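PDB 2P9B: possible prolidase from Bifidobacterium longum NCC2705, which probably hydrolyses non-peptide carbon-nitrogen bonds as an amidohydrolase-family member, though it has been named a possible prolidase. Local coordinates for residues I36-D41 / K399-L404; Q153-R158 / H428-P433; I44-P49 / S54-Y59. All blocks are in the same frame, centred on the assembly; numbering follows the deposited sequence.

Contact 1: I36-D41 / K399-L404; sequences IVVGAD and KSADLL
No ring or other flat group takes part where Val38 and Ala401 meet: with no faces or edges to match, the contact is methyl against methyl. Ala401 CB sits between the two branches of the valine, 3.5 Å from Val38 CG1 and 3.7 Å from Val38 CG2. With CG1 opposite the backbone N (chi1 180°), the fork of Val38 opens toward the alanine and receives its methyl. The backbones are close here, Val38 CA lying 6.5 Å from Ala401 CA. Two residues back from Val38 and two on from Ala401 the pattern repeats more loosely, Ile36 CG2 resting 4.2 Å from Leu403 CD1, and both of these side chains also touch Val69 of strand 68-78. All four residues are buried. They join strand 34-38 of one sheet to the start of strand 403-406 of another, consistent with the small beta-sandwich that flanks the barrel in amidohydrolases and is built from both ends of the chain. Ala401 is put in place by an inverse gamma turn centred on it, in which Asp402 N donates to Ser400 O at 2.8 Å. Asp402 itself turns the other way, its carboxylate bonded to Thr392 and the backbone N of Ala426.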
ATOM      1  N   ILE A  36      -6.399 -24.512   5.492  1.00 15.27           N
ATOM      2  CA  ILE A  36      -5.316 -23.701   6.016  1.00 14.50           C
ATOM      3  C   ILE A  36      -5.441 -23.799   7.526  1.00 14.49           C
ATOM      4  O   ILE A  36      -6.472 -23.441   8.096  1.00 15.59           O
ATOM      5  CB  ILE A  36      -5.438 -22.222   5.592  1.00 13.49           C
ATOM      6  CG1 ILE A  36      -5.350 -22.102   4.067  1.00 15.52           C
ATOM      7  CG2 ILE A  36      -4.325 -21.410   6.243  1.00 13.14           C
ATOM      8  CD1 ILE A  36      -5.473 -20.676   3.551  1.00 17.92           C
ATOM      9  N   VAL A  37      -4.394 -24.302   8.168  1.00 13.42           N
ATOM     10  CA  VAL A  37      -4.398 -24.460   9.610  1.00 14.19           C
ATOM     11  C   VAL A  37      -3.568 -23.364  10.264  1.00 14.47           C
ATOM     12  O   VAL A  37      -2.405 -23.164   9.915  1.00 15.42           O
ATOM     13  CB  VAL A  37      -3.831 -25.835  10.012  1.00 14.67           C
ATOM     14  CG1 VAL A  37      -3.895 -26.000  11.524  1.00 15.42           C
ATOM     15  CG2 VAL A  37      -4.616 -26.940   9.306  1.00 14.95           C
ATOM     16  N   VAL A  38      -4.173 -22.662  11.213  1.00 15.50           N
ATOM     17  CA  VAL A  38      -3.497 -21.572  11.909  1.00 16.50           C
ATOM     18  C   VAL A  38      -3.254 -21.909  13.379  1.00 16.23           C
ATOM     19  O   VAL A  38      -4.172 -22.314  14.093  1.00 17.14           O
ATOM     20  CB  VAL A  38      -4.323 -20.269  11.811  1.00 15.16           C
ATOM     21  CG1 VAL A  38      -3.616 -19.142  12.546  1.00 15.83           C
ATOM     22  CG2 VAL A  38      -4.534 -19.899  10.341  1.00 17.82           C
ATOM     23  N   GLY A  39      -2.011 -21.731  13.821  1.00 17.71           N
ATOM     24  CA  GLY A  39      -1.654 -22.029  15.200  1.00 18.08           C
ATOM     25  C   GLY A  39      -1.997 -20.938  16.197  1.00 19.35           C
ATOM     26  O   GLY A  39      -2.459 -19.860  15.822  1.00 18.63           O
ATOM     27  N   ALA A  40      -1.763 -21.218  17.476  1.00 19.62           N
ATOM     28  CA  ALA A  40      -2.054 -20.267  18.543  1.00 20.78           C
ATOM     29  C   ALA A  40      -1.144 -19.049  18.472  1.00 19.90           C
ATOM     30  O   ALA A  40      -1.438 -18.013  19.070  1.00 22.58           O
ATOM     31  CB  ALA A  40      -1.919 -20.946  19.909  1.00 21.28           C
ATOM     32  N   ASP A  41      -0.038 -19.175  17.744  1.00 20.18           N
ATOM     33  CA  ASP A  41       0.894 -18.065  17.595  1.00 20.51           C
ATOM     34  C   ASP A  41       0.495 -17.146  16.440  1.00 19.39           C
ATOM     35  O   ASP A  41       1.214 -16.203  16.114  1.00 18.06           O
ATOM     36  CB  ASP A  41       2.321 -18.581  17.384  1.00 22.55           C
ATOM     37  CG  ASP A  41       2.459 -19.451  16.149  1.00 24.68           C
ATOM     38  OD1 ASP A  41       1.441 -19.725  15.480  1.00 24.29           O
ATOM     39  OD2 ASP A  41       3.602 -19.869  15.855  1.00 27.22           O
ATOM     40  N   LYS A 399       4.429 -18.251   7.940  1.00 14.22           N
ATOM     41  CA  LYS A 399       4.071 -16.846   7.805  1.00 13.11           C
ATOM     42  C   LYS A 399       2.831 -16.480   8.607  1.00 12.85           C
ATOM     43  O   LYS A 399       2.053 -17.345   9.008  1.00 14.36           O
ATOM     44  CB  LYS A 399       3.853 -16.486   6.337  1.00 13.83           C
ATOM     45  CG  LYS A 399       5.114 -16.521   5.491  1.00 17.03           C
ATOM     46  CD  LYS A 399       4.916 -15.741   4.201  1.00 20.64           C
ATOM     47  CE  LYS A 399       6.099 -15.903   3.260  1.00 24.58           C
ATOM     48  NZ  LYS A 399       7.388 -15.584   3.918  1.00 28.46           N
ATOM     49  N   SER A 400       2.669 -15.182   8.843  1.00 11.74           N
ATOM     50  CA  SER A 400       1.534 -14.656   9.598  1.00 11.67           C
ATOM     51  C   SER A 400       0.228 -15.047   8.918  1.00 11.36           C
ATOM     52  O   SER A 400       0.117 -15.003   7.696  1.00 12.75           O
ATOM     53  CB  SER A 400       1.641 -13.129   9.679  1.00 11.70           C
ATOM     54  OG  SER A 400       0.727 -12.590  10.619  1.00 14.00           O
ATOM     55  N   ALA A 401      -0.766 -15.424   9.709  1.00 10.62           N
ATOM     56  CA  ALA A 401      -2.048 -15.815   9.146  1.00 11.12           C
ATOM     57  C   ALA A 401      -2.879 -14.597   8.738  1.00 11.68           C
ATOM     58  O   ALA A 401      -3.874 -14.270   9.381  1.00 12.32           O
ATOM     59  CB  ALA A 401      -2.822 -16.680  10.144  1.00 11.75           C
ATOM     60  N   ASP A 402      -2.455 -13.928   7.668  1.00 11.69           N
ATOM     61  CA  ASP A 402      -3.172 -12.769   7.147  1.00 11.47           C
ATOM     62  C   ASP A 402      -3.972 -13.320   5.974  1.00 11.80           C
ATOM     63  O   ASP A 402      -3.444 -13.474   4.864  1.00 13.21           O
ATOM     64  CB  ASP A 402      -2.185 -11.696   6.665  1.00 10.87           C
ATOM     65  CG  ASP A 402      -1.475 -10.986   7.820  1.00 11.93           C
ATOM     66  OD1 ASP A 402      -2.162 -10.592   8.787  1.00 14.84           O
ATOM     67  OD2 ASP A 402      -0.239 -10.811   7.750  1.00 12.45           O
ATOM     68  N   LEU A 403      -5.241 -13.634   6.225  1.00 12.33           N
ATOM     69  CA  LEU A 403      -6.090 -14.229   5.196  1.00 11.38           C
ATOM     70  C   LEU A 403      -7.270 -13.374   4.791  1.00 12.10           C
ATOM     71  O   LEU A 403      -7.895 -12.719   5.620  1.00 12.02           O
ATOM     72  CB  LEU A 403      -6.637 -15.575   5.682  1.00 13.61           C
ATOM     73  CG  LEU A 403      -5.735 -16.485   6.521  1.00 17.93           C
ATOM     74  CD1 LEU A 403      -6.458 -17.811   6.781  1.00 17.70           C
ATOM     75  CD2 LEU A 403      -4.427 -16.731   5.816  1.00 19.30           C
ATOM     76  N   LEU A 404      -7.581 -13.400   3.504  1.00 10.55           N
ATOM     77  CA  LEU A 404      -8.720 -12.657   2.997  1.00  9.95           C
ATOM     78  C   LEU A 404      -9.633 -13.684   2.337  1.00 10.56           C
ATOM     79  O   LEU A 404      -9.261 -14.321   1.346  1.00 11.53           O
ATOM     80  CB  LEU A 404      -8.271 -11.601   1.986  1.00 10.00           C
ATOM     81  CG  LEU A 404      -9.384 -10.901   1.198  1.00 10.94           C
ATOM     82  CD1 LEU A 404     -10.404 -10.286   2.149  1.00 10.97           C
ATOM     83  CD2 LEU A 404      -8.756  -9.833   0.301  1.00 11.59           C
TER

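Contact 2: Q153-R158 / H428-P433; sequences QILGPR and HPVWRP
A single side chain carries one half of this contact: Leu155, largely exposed, supplies all of what segment 153-158 buries against 428-433, and it does so without a hydrogen bond. Its two methyls go to different partners. Leu155 CD1 comes within 3.8 Å of His428 CB, meeting the root of the histidine side chain, and the two side chains run past each other in opposite directions. The other branch, Leu155 CD2, lies 4.3 Å from Val430 CG1. With CG anti to the backbone N (chi1 169°) the fork is carried out to the other segment, and chi2 near 67° turns its two methyls to the two partners. Of the three residues Val430 is the buried one; it also packs on Leu125 of helix 113-126, which Pro157 touches as well. Beyond it the chain bends in an inverse gamma turn centred on Trp431, closed by a weak bond of 2.9 Å from Arg432 N to Val430 O. Arg432 NE donates to Trp431 O at 3.0 Å, bent to 135° at the hydrogen, while Pro429 CB lies over one face of the indole, 3.5 Å above its plane and toward the rim. The contact thus sets the loop between helix 141-150 and strand 158-160 against the short strand 428-429, which pairs with strand 422-425, a junction consistent with an amidohydrolase barrel meeting its flanking beta-sandwich.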
ATOM      1  N   GLN A 153      -2.822  -5.196  21.921  1.00 26.44           N
ATOM      2  CA  GLN A 153      -3.808  -4.441  22.686  1.00 27.53           C
ATOM      3  C   GLN A 153      -4.996  -3.991  21.842  1.00 27.08           C
ATOM      4  O   GLN A 153      -6.092  -3.790  22.361  1.00 29.20           O
ATOM      5  CB  GLN A 153      -3.159  -3.201  23.292  1.00 29.10           C
ATOM      6  CG  GLN A 153      -1.937  -3.478  24.133  1.00 34.10           C
ATOM      7  CD  GLN A 153      -1.208  -2.201  24.493  1.00 36.79           C
ATOM      8  OE1 GLN A 153      -1.789  -1.291  25.082  1.00 38.82           O
ATOM      9  NE2 GLN A 153       0.069  -2.126  24.136  1.00 38.15           N
ATOM     10  N   ILE A 154      -4.766  -3.816  20.546  1.00 25.20           N
ATOM     11  CA  ILE A 154      -5.810  -3.366  19.632  1.00 24.68           C
ATOM     12  C   ILE A 154      -5.809  -4.217  18.367  1.00 22.95           C
ATOM     13  O   ILE A 154      -4.746  -4.601  17.875  1.00 21.60           O
ATOM     14  CB  ILE A 154      -5.579  -1.887  19.222  1.00 26.05           C
ATOM     15  CG1 ILE A 154      -5.622  -0.981  20.456  1.00 28.48           C
ATOM     16  CG2 ILE A 154      -6.621  -1.454  18.197  1.00 28.01           C
ATOM     17  CD1 ILE A 154      -6.944  -0.995  21.198  1.00 30.53           C
ATOM     18  N   LEU A 155      -6.999  -4.519  17.850  1.00 21.04           N
ATOM     19  CA  LEU A 155      -7.117  -5.300  16.624  1.00 19.57           C
ATOM     20  C   LEU A 155      -6.879  -4.339  15.473  1.00 17.20           C
ATOM     21  O   LEU A 155      -7.501  -3.281  15.402  1.00 18.59           O
ATOM     22  CB  LEU A 155      -8.522  -5.903  16.494  1.00 20.13           C
ATOM     23  CG  LEU A 155      -8.877  -6.540  15.140  1.00 20.93           C
ATOM     24  CD1 LEU A 155      -8.028  -7.776  14.908  1.00 21.26           C
ATOM     25  CD2 LEU A 155     -10.356  -6.911  15.114  1.00 22.60           C
ATOM     26  N   GLY A 156      -5.971  -4.695  14.575  1.00 15.52           N
ATOM     27  CA  GLY A 156      -5.702  -3.819  13.458  1.00 12.31           C
ATOM     28  C   GLY A 156      -4.702  -4.409  12.494  1.00 11.72           C
ATOM     29  O   GLY A 156      -4.145  -5.479  12.742  1.00 13.21           O
ATOM     30  N   PRO A 157      -4.451  -3.725  11.373  1.00 11.89           N
ATOM     31  CA  PRO A 157      -3.500  -4.202  10.369  1.00 11.41           C
ATOM     32  C   PRO A 157      -2.060  -3.980  10.813  1.00 11.64           C
ATOM     33  O   PRO A 157      -1.794  -3.234  11.759  1.00 11.56           O
ATOM     34  CB  PRO A 157      -3.848  -3.359   9.152  1.00 11.69           C
ATOM     35  CG  PRO A 157      -4.197  -2.026   9.785  1.00 12.62           C
ATOM     36  CD  PRO A 157      -5.073  -2.454  10.951  1.00 12.46           C
ATOM     37  N   ARG A 158      -1.139  -4.645  10.127  1.00 10.36           N
ATOM     38  CA  ARG A 158       0.284  -4.483  10.395  1.00 10.17           C
ATOM     39  C   ARG A 158       0.577  -3.113   9.791  1.00 11.63           C
ATOM     40  O   ARG A 158       0.239  -2.868   8.632  1.00 12.52           O
ATOM     41  CB  ARG A 158       1.070  -5.577   9.669  1.00 10.62           C
ATOM     42  CG  ARG A 158       2.576  -5.446   9.771  1.00 11.04           C
ATOM     43  CD  ARG A 158       3.276  -6.606   9.070  1.00 14.26           C
ATOM     44  NE  ARG A 158       2.978  -7.898   9.695  1.00 13.83           N
ATOM     45  CZ  ARG A 158       2.023  -8.731   9.291  1.00 14.43           C
ATOM     46  NH1 ARG A 158       1.258  -8.424   8.251  1.00 12.94           N
ATOM     47  NH2 ARG A 158       1.840  -9.882   9.925  1.00 15.14           N
ATOM     48  N   HIS A 428      -6.088 -13.352  13.819  1.00 13.87           N
ATOM     49  CA  HIS A 428      -7.238 -12.755  14.497  1.00 15.13           C
ATOM     50  C   HIS A 428      -8.386 -12.489  13.534  1.00 14.32           C
ATOM     51  O   HIS A 428      -8.315 -11.562  12.730  1.00 15.10           O
ATOM     52  CB  HIS A 428      -6.846 -11.418  15.133  1.00 19.12           C
ATOM     53  CG  HIS A 428      -5.855 -11.529  16.247  1.00 23.30           C
ATOM     54  ND1 HIS A 428      -6.198 -11.966  17.508  1.00 26.63           N
ATOM     55  CD2 HIS A 428      -4.538 -11.217  16.304  1.00 26.22           C
ATOM     56  CE1 HIS A 428      -5.139 -11.914  18.295  1.00 26.64           C
ATOM     57  NE2 HIS A 428      -4.118 -11.462  17.589  1.00 25.08           N
ATOM     58  N   PRO A 429      -9.457 -13.293  13.596  1.00 15.51           N
ATOM     59  CA  PRO A 429     -10.572 -13.039  12.682  1.00 14.79           C
ATOM     60  C   PRO A 429     -11.209 -11.701  13.049  1.00 15.43           C
ATOM     61  O   PRO A 429     -11.302 -11.354  14.230  1.00 15.56           O
ATOM     62  CB  PRO A 429     -11.518 -14.208  12.953  1.00 16.72           C
ATOM     63  CG  PRO A 429     -10.600 -15.293  13.407  1.00 19.78           C
ATOM     64  CD  PRO A 429      -9.648 -14.561  14.320  1.00 18.34           C
ATOM     65  N   VAL A 430     -11.634 -10.951  12.042  1.00 13.32           N
ATOM     66  CA  VAL A 430     -12.269  -9.663  12.283  1.00 14.02           C
ATOM     67  C   VAL A 430     -13.776  -9.899  12.270  1.00 13.52           C
ATOM     68  O   VAL A 430     -14.378 -10.038  11.211  1.00 13.10           O
ATOM     69  CB  VAL A 430     -11.899  -8.651  11.183  1.00 14.78           C
ATOM     70  CG1 VAL A 430     -12.534  -7.302  11.485  1.00 15.41           C
ATOM     71  CG2 VAL A 430     -10.387  -8.529  11.084  1.00 15.79           C
ATOM     72  N   TRP A 431     -14.379  -9.961  13.454  1.00 13.98           N
ATOM     73  CA  TRP A 431     -15.817 -10.209  13.550  1.00 14.19           C
ATOM     74  C   TRP A 431     -16.640  -8.941  13.346  1.00 15.19           C
ATOM     75  O   TRP A 431     -17.293  -8.450  14.270  1.00 15.62           O
ATOM     76  CB  TRP A 431     -16.155 -10.828  14.908  1.00 14.91           C
ATOM     77  CG  TRP A 431     -15.424 -12.108  15.195  1.00 16.00           C
ATOM     78  CD1 TRP A 431     -14.751 -12.423  16.337  1.00 17.18           C
ATOM     79  CD2 TRP A 431     -15.328 -13.262  14.342  1.00 18.15           C
ATOM     80  NE1 TRP A 431     -14.252 -13.701  16.260  1.00 19.23           N
ATOM     81  CE2 TRP A 431     -14.602 -14.242  15.054  1.00 18.12           C
ATOM     82  CE3 TRP A 431     -15.814 -13.570  13.066  1.00 17.25           C
ATOM     83  CZ2 TRP A 431     -14.316 -15.504  14.511  1.00 18.35           C
ATOM     84  CZ3 TRP A 431     -15.532 -14.826  12.527  1.00 19.86           C
ATOM     85  CH2 TRP A 431     -14.802 -15.782  13.260  1.00 19.13           C
ATOM     86  N   ARG A 432     -16.593  -8.412  12.129  1.00 14.29           N
ATOM     87  CA  ARG A 432     -17.342  -7.210  11.760  1.00 16.98           C
ATOM     88  C   ARG A 432     -17.824  -7.439  10.323  1.00 17.02           C
ATOM     89  O   ARG A 432     -17.161  -8.125   9.548  1.00 16.91           O
ATOM     90  CB  ARG A 432     -16.435  -5.978  11.847  1.00 16.15           C
ATOM     91  CG  ARG A 432     -15.904  -5.669  13.249  1.00 20.08           C
ATOM     92  CD  ARG A 432     -16.894  -4.880  14.121  1.00 20.68           C
ATOM     93  NE  ARG A 432     -18.148  -5.586  14.378  1.00 22.55           N
ATOM     94  CZ  ARG A 432     -19.146  -5.094  15.108  1.00 24.41           C
ATOM     95  NH1 ARG A 432     -19.039  -3.891  15.661  1.00 22.74           N
ATOM     96  NH2 ARG A 432     -20.263  -5.794  15.269  1.00 22.63           N
ATOM     97  N   PRO A 433     -18.980  -6.863   9.946  1.00 18.93           N
ATOM     98  CA  PRO A 433     -19.552  -7.021   8.601  1.00 21.09           C
ATOM     99  C   PRO A 433     -18.735  -6.552   7.401  1.00 24.38           C
ATOM    100  O   PRO A 433     -18.760  -7.174   6.335  1.00 25.81           O
ATOM    101  CB  PRO A 433     -20.886  -6.277   8.706  1.00 21.99           C
ATOM    102  CG  PRO A 433     -20.602  -5.221   9.722  1.00 20.09           C
ATOM    103  CD  PRO A 433     -19.830  -5.987  10.771  1.00 18.33           C
TER

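Contact 3: I44-P49 / S54-Y59; sequences IEQVAP and SIPAEY
Glu45 and Tyr59 make the one hydrogen bond of this contact, Tyr59 OH donating to Glu45 OE1 at 2.7 Å. The glutamate begins with CG beside the backbone N (chi1 -55°) and then runs out extended, which brings its carboxylate to the edge of the phenol. OE1 lies in the ring plane, also 3.5 Å from Tyr59 CE2, and receives the hydroxyl on its syn side, 22° out of the carboxylate plane. The carboxylate and ring planes are 27° apart. An alanine here removes the carboxylate, which would probably leave Tyr59 OH without this acceptor and the ring edge without its neighbour beside CE2. Gln46 follows, also directed at the second segment although it is the next residue along: Glu45 and Gln46 both face Val37 in a classic beta bulge, the geometry that lets consecutive side chains share a side. Its contact is marginal, Gln46 NE2 being 4.5 Å from Pro56 CG. Pro56 CB lies 3.6 Å above one face of the Tyr59 ring, offset toward the rim. This proline opens a type II turn to Tyr59, whose N lies 3.3 Å from Pro56 O in a backbone hydrogen bond. Farther on, Ala48 packs against Thr53 of the connecting loop. Strand 44-49 is one border of a four-stranded sheet, and Tyr59 comes just before strand 60-63, the other border; between them Val37 of strand 34-38 touches Glu45, Gln46 and the tyrosine, while Pro13 adjoins Tyr59 ahead of strand 14-17.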
ATOM      1  N   ILE A  44       0.619 -19.562  10.108  1.00 15.55           N
ATOM      2  CA  ILE A  44       0.111 -20.674   9.322  1.00 14.77           C
ATOM      3  C   ILE A  44       0.942 -21.918   9.625  1.00 16.00           C
ATOM      4  O   ILE A  44       2.163 -21.893   9.501  1.00 15.98           O
ATOM      5  CB  ILE A  44       0.203 -20.353   7.823  1.00 14.73           C
ATOM      6  CG1 ILE A  44      -0.671 -19.132   7.514  1.00 14.13           C
ATOM      7  CG2 ILE A  44      -0.228 -21.557   6.999  1.00 14.13           C
ATOM      8  CD1 ILE A  44      -0.539 -18.629   6.096  1.00 14.92           C
ATOM      9  N   GLU A  45       0.276 -22.998  10.027  1.00 17.19           N
ATOM     10  CA  GLU A  45       0.966 -24.246  10.350  1.00 20.17           C
ATOM     11  C   GLU A  45       0.864 -25.271   9.228  1.00 20.63           C
ATOM     12  O   GLU A  45       1.758 -26.093   9.051  1.00 20.68           O
ATOM     13  CB  GLU A  45       0.401 -24.869  11.628  1.00 22.34           C
ATOM     14  CG  GLU A  45       0.404 -23.956  12.833  1.00 26.38           C
ATOM     15  CD  GLU A  45       0.013 -24.680  14.106  1.00 27.90           C
ATOM     16  OE1 GLU A  45      -0.997 -25.418  14.092  1.00 25.88           O
ATOM     17  OE2 GLU A  45       0.712 -24.502  15.125  1.00 29.79           O
ATOM     18  N   GLN A  46      -0.236 -25.236   8.486  1.00 20.65           N
ATOM     19  CA  GLN A  46      -0.430 -26.173   7.387  1.00 21.08           C
ATOM     20  C   GLN A  46      -1.239 -25.562   6.257  1.00 19.70           C
ATOM     21  O   GLN A  46      -2.122 -24.742   6.492  1.00 19.21           O
ATOM     22  CB  GLN A  46      -1.187 -27.421   7.851  1.00 22.85           C
ATOM     23  CG  GLN A  46      -0.578 -28.206   8.994  1.00 27.64           C
ATOM     24  CD  GLN A  46      -1.413 -29.431   9.333  1.00 29.76           C
ATOM     25  OE1 GLN A  46      -1.631 -30.299   8.486  1.00 30.21           O
ATOM     26  NE2 GLN A  46      -1.891 -29.501  10.569  1.00 29.09           N
ATOM     27  N   VAL A  47      -0.925 -25.982   5.037  1.00 19.07           N
ATOM     28  CA  VAL A  47      -1.644 -25.566   3.836  1.00 17.98           C
ATOM     29  C   VAL A  47      -1.648 -26.822   2.976  1.00 18.62           C
ATOM     30  O   VAL A  47      -0.654 -27.135   2.325  1.00 21.18           O
ATOM     31  CB  VAL A  47      -0.927 -24.441   3.066  1.00 17.38           C
ATOM     32  CG1 VAL A  47      -1.716 -24.102   1.811  1.00 18.43           C
ATOM     33  CG2 VAL A  47      -0.784 -23.210   3.943  1.00 16.15           C
ATOM     34  N   ALA A  48      -2.753 -27.556   2.985  1.00 17.51           N
ATOM     35  CA  ALA A  48      -2.806 -28.795   2.222  1.00 17.43           C
ATOM     36  C   ALA A  48      -4.223 -29.205   1.849  1.00 15.72           C
ATOM     37  O   ALA A  48      -5.194 -28.672   2.385  1.00 15.59           O
ATOM     38  CB  ALA A  48      -2.140 -29.905   3.029  1.00 17.42           C
ATOM     39  N   PRO A  49      -4.359 -30.160   0.914  1.00 15.95           N
ATOM     40  CA  PRO A  49      -5.680 -30.630   0.489  1.00 15.86           C
ATOM     41  C   PRO A  49      -6.496 -31.011   1.723  1.00 14.68           C
ATOM     42  O   PRO A  49      -6.002 -31.691   2.617  1.00 15.82           O
ATOM     43  CB  PRO A  49      -5.348 -31.842  -0.379  1.00 16.49           C
ATOM     44  CG  PRO A  49      -4.054 -31.430  -1.020  1.00 16.82           C
ATOM     45  CD  PRO A  49      -3.292 -30.834   0.152  1.00 16.85           C
ATOM     46  N   SER A  54      -6.230 -33.467   8.786  1.00 25.94           N
ATOM     47  CA  SER A  54      -7.063 -33.641   9.965  1.00 29.94           C
ATOM     48  C   SER A  54      -6.950 -32.387  10.824  1.00 31.35           C
ATOM     49  O   SER A  54      -5.869 -31.810  10.949  1.00 31.30           O
ATOM     50  CB  SER A  54      -6.608 -34.860  10.770  1.00 31.71           C
ATOM     51  OG  SER A  54      -5.276 -34.696  11.233  1.00 35.69           O
ATOM     52  N   ILE A  55      -8.067 -31.965  11.407  1.00 32.28           N
ATOM     53  CA  ILE A  55      -8.081 -30.778  12.254  1.00 34.21           C
ATOM     54  C   ILE A  55      -7.643 -31.147  13.667  1.00 34.74           C
ATOM     55  O   ILE A  55      -8.289 -31.959  14.325  1.00 33.94           O
ATOM     56  CB  ILE A  55      -9.493 -30.170  12.349  1.00 34.97           C
ATOM     57  CG1 ILE A  55     -10.137 -30.106  10.961  1.00 35.58           C
ATOM     58  CG2 ILE A  55      -9.414 -28.786  12.982  1.00 33.94           C
ATOM     59  CD1 ILE A  55      -9.396 -29.243   9.967  1.00 36.95           C
ATOM     60  N   PRO A  56      -6.539 -30.557  14.150  1.00 36.36           N
ATOM     61  CA  PRO A  56      -6.054 -30.858  15.500  1.00 37.57           C
ATOM     62  C   PRO A  56      -7.135 -30.626  16.547  1.00 38.10           C
ATOM     63  O   PRO A  56      -8.043 -29.814  16.348  1.00 38.28           O
ATOM     64  CB  PRO A  56      -4.876 -29.904  15.663  1.00 37.44           C
ATOM     65  CG  PRO A  56      -4.346 -29.802  14.269  1.00 37.88           C
ATOM     66  CD  PRO A  56      -5.611 -29.648  13.455  1.00 37.46           C
ATOM     67  N   ALA A  57      -7.041 -31.344  17.659  1.00 39.74           N
ATOM     68  CA  ALA A  57      -8.019 -31.208  18.729  1.00 40.31           C
ATOM     69  C   ALA A  57      -7.998 -29.792  19.295  1.00 40.03           C
ATOM     70  O   ALA A  57      -6.947 -29.152  19.342  1.00 40.58           O
ATOM     71  CB  ALA A  57      -7.728 -32.218  19.835  1.00 41.32           C
ATOM     72  N   GLU A  58      -9.168 -29.314  19.711  1.00 39.99           N
ATOM     73  CA  GLU A  58      -9.317 -27.981  20.296  1.00 39.78           C
ATOM     74  C   GLU A  58      -9.322 -26.854  19.262  1.00 38.01           C
ATOM     75  O   GLU A  58      -9.712 -25.728  19.570  1.00 38.44           O
ATOM     76  CB  GLU A  58      -8.208 -27.731  21.323  1.00 42.50           C
ATOM     77  CG  GLU A  58      -8.446 -26.534  22.231  1.00 46.55           C
ATOM     78  CD  GLU A  58      -9.604 -26.747  23.192  1.00 48.75           C
ATOM     79  OE1 GLU A  58      -9.576 -27.746  23.944  1.00 50.37           O
ATOM     80  OE2 GLU A  58     -10.537 -25.916  23.200  1.00 50.05           O
ATOM     81  N   TYR A  59      -8.894 -27.152  18.040  1.00 35.00           N
ATOM     82  CA  TYR A  59      -8.865 -26.144  16.981  1.00 32.03           C
ATOM     83  C   TYR A  59     -10.263 -25.819  16.473  1.00 31.14           C
ATOM     84  O   TYR A  59     -11.073 -26.715  16.245  1.00 29.75           O
ATOM     85  CB  TYR A  59      -8.012 -26.629  15.809  1.00 31.42           C
ATOM     86  CG  TYR A  59      -6.527 -26.400  15.966  1.00 29.62           C
ATOM     87  CD1 TYR A  59      -5.859 -26.758  17.138  1.00 30.16           C
ATOM     88  CD2 TYR A  59      -5.777 -25.861  14.921  1.00 29.56           C
ATOM     89  CE1 TYR A  59      -4.479 -26.588  17.259  1.00 30.50           C
ATOM     90  CE2 TYR A  59      -4.402 -25.688  15.031  1.00 29.06           C
ATOM     91  CZ  TYR A  59      -3.759 -26.056  16.202  1.00 29.55           C
ATOM     92  OH  TYR A  59      -2.399 -25.905  16.307  1.00 28.57           O
TER

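From the N terminus, segment 36-41 opens the long loop that contact 1 closes at 399-404, joining strand 34-38 of the four-stranded sheet to strand 403-406. Contact 3 is nested inside it, closing a short loop between 44-49 and 54-59; it touches contact 1 through the pairing of strands 34-38 and 44-49, with Val37 O 2.7 Å from Glu45 N. Segment 153-158 opens next, but its partner 428-433 comes after 399-404, so contacts 1 and 2 cross. They meet in a salt bridge, Arg158 NH1 to Asp402 OD2 at 2.9 Å. Contact 2 ties the loop before strand 158-160 to strand 428-429. Contacts 2 and 3 are in series, nearest atoms about 10 Å apart.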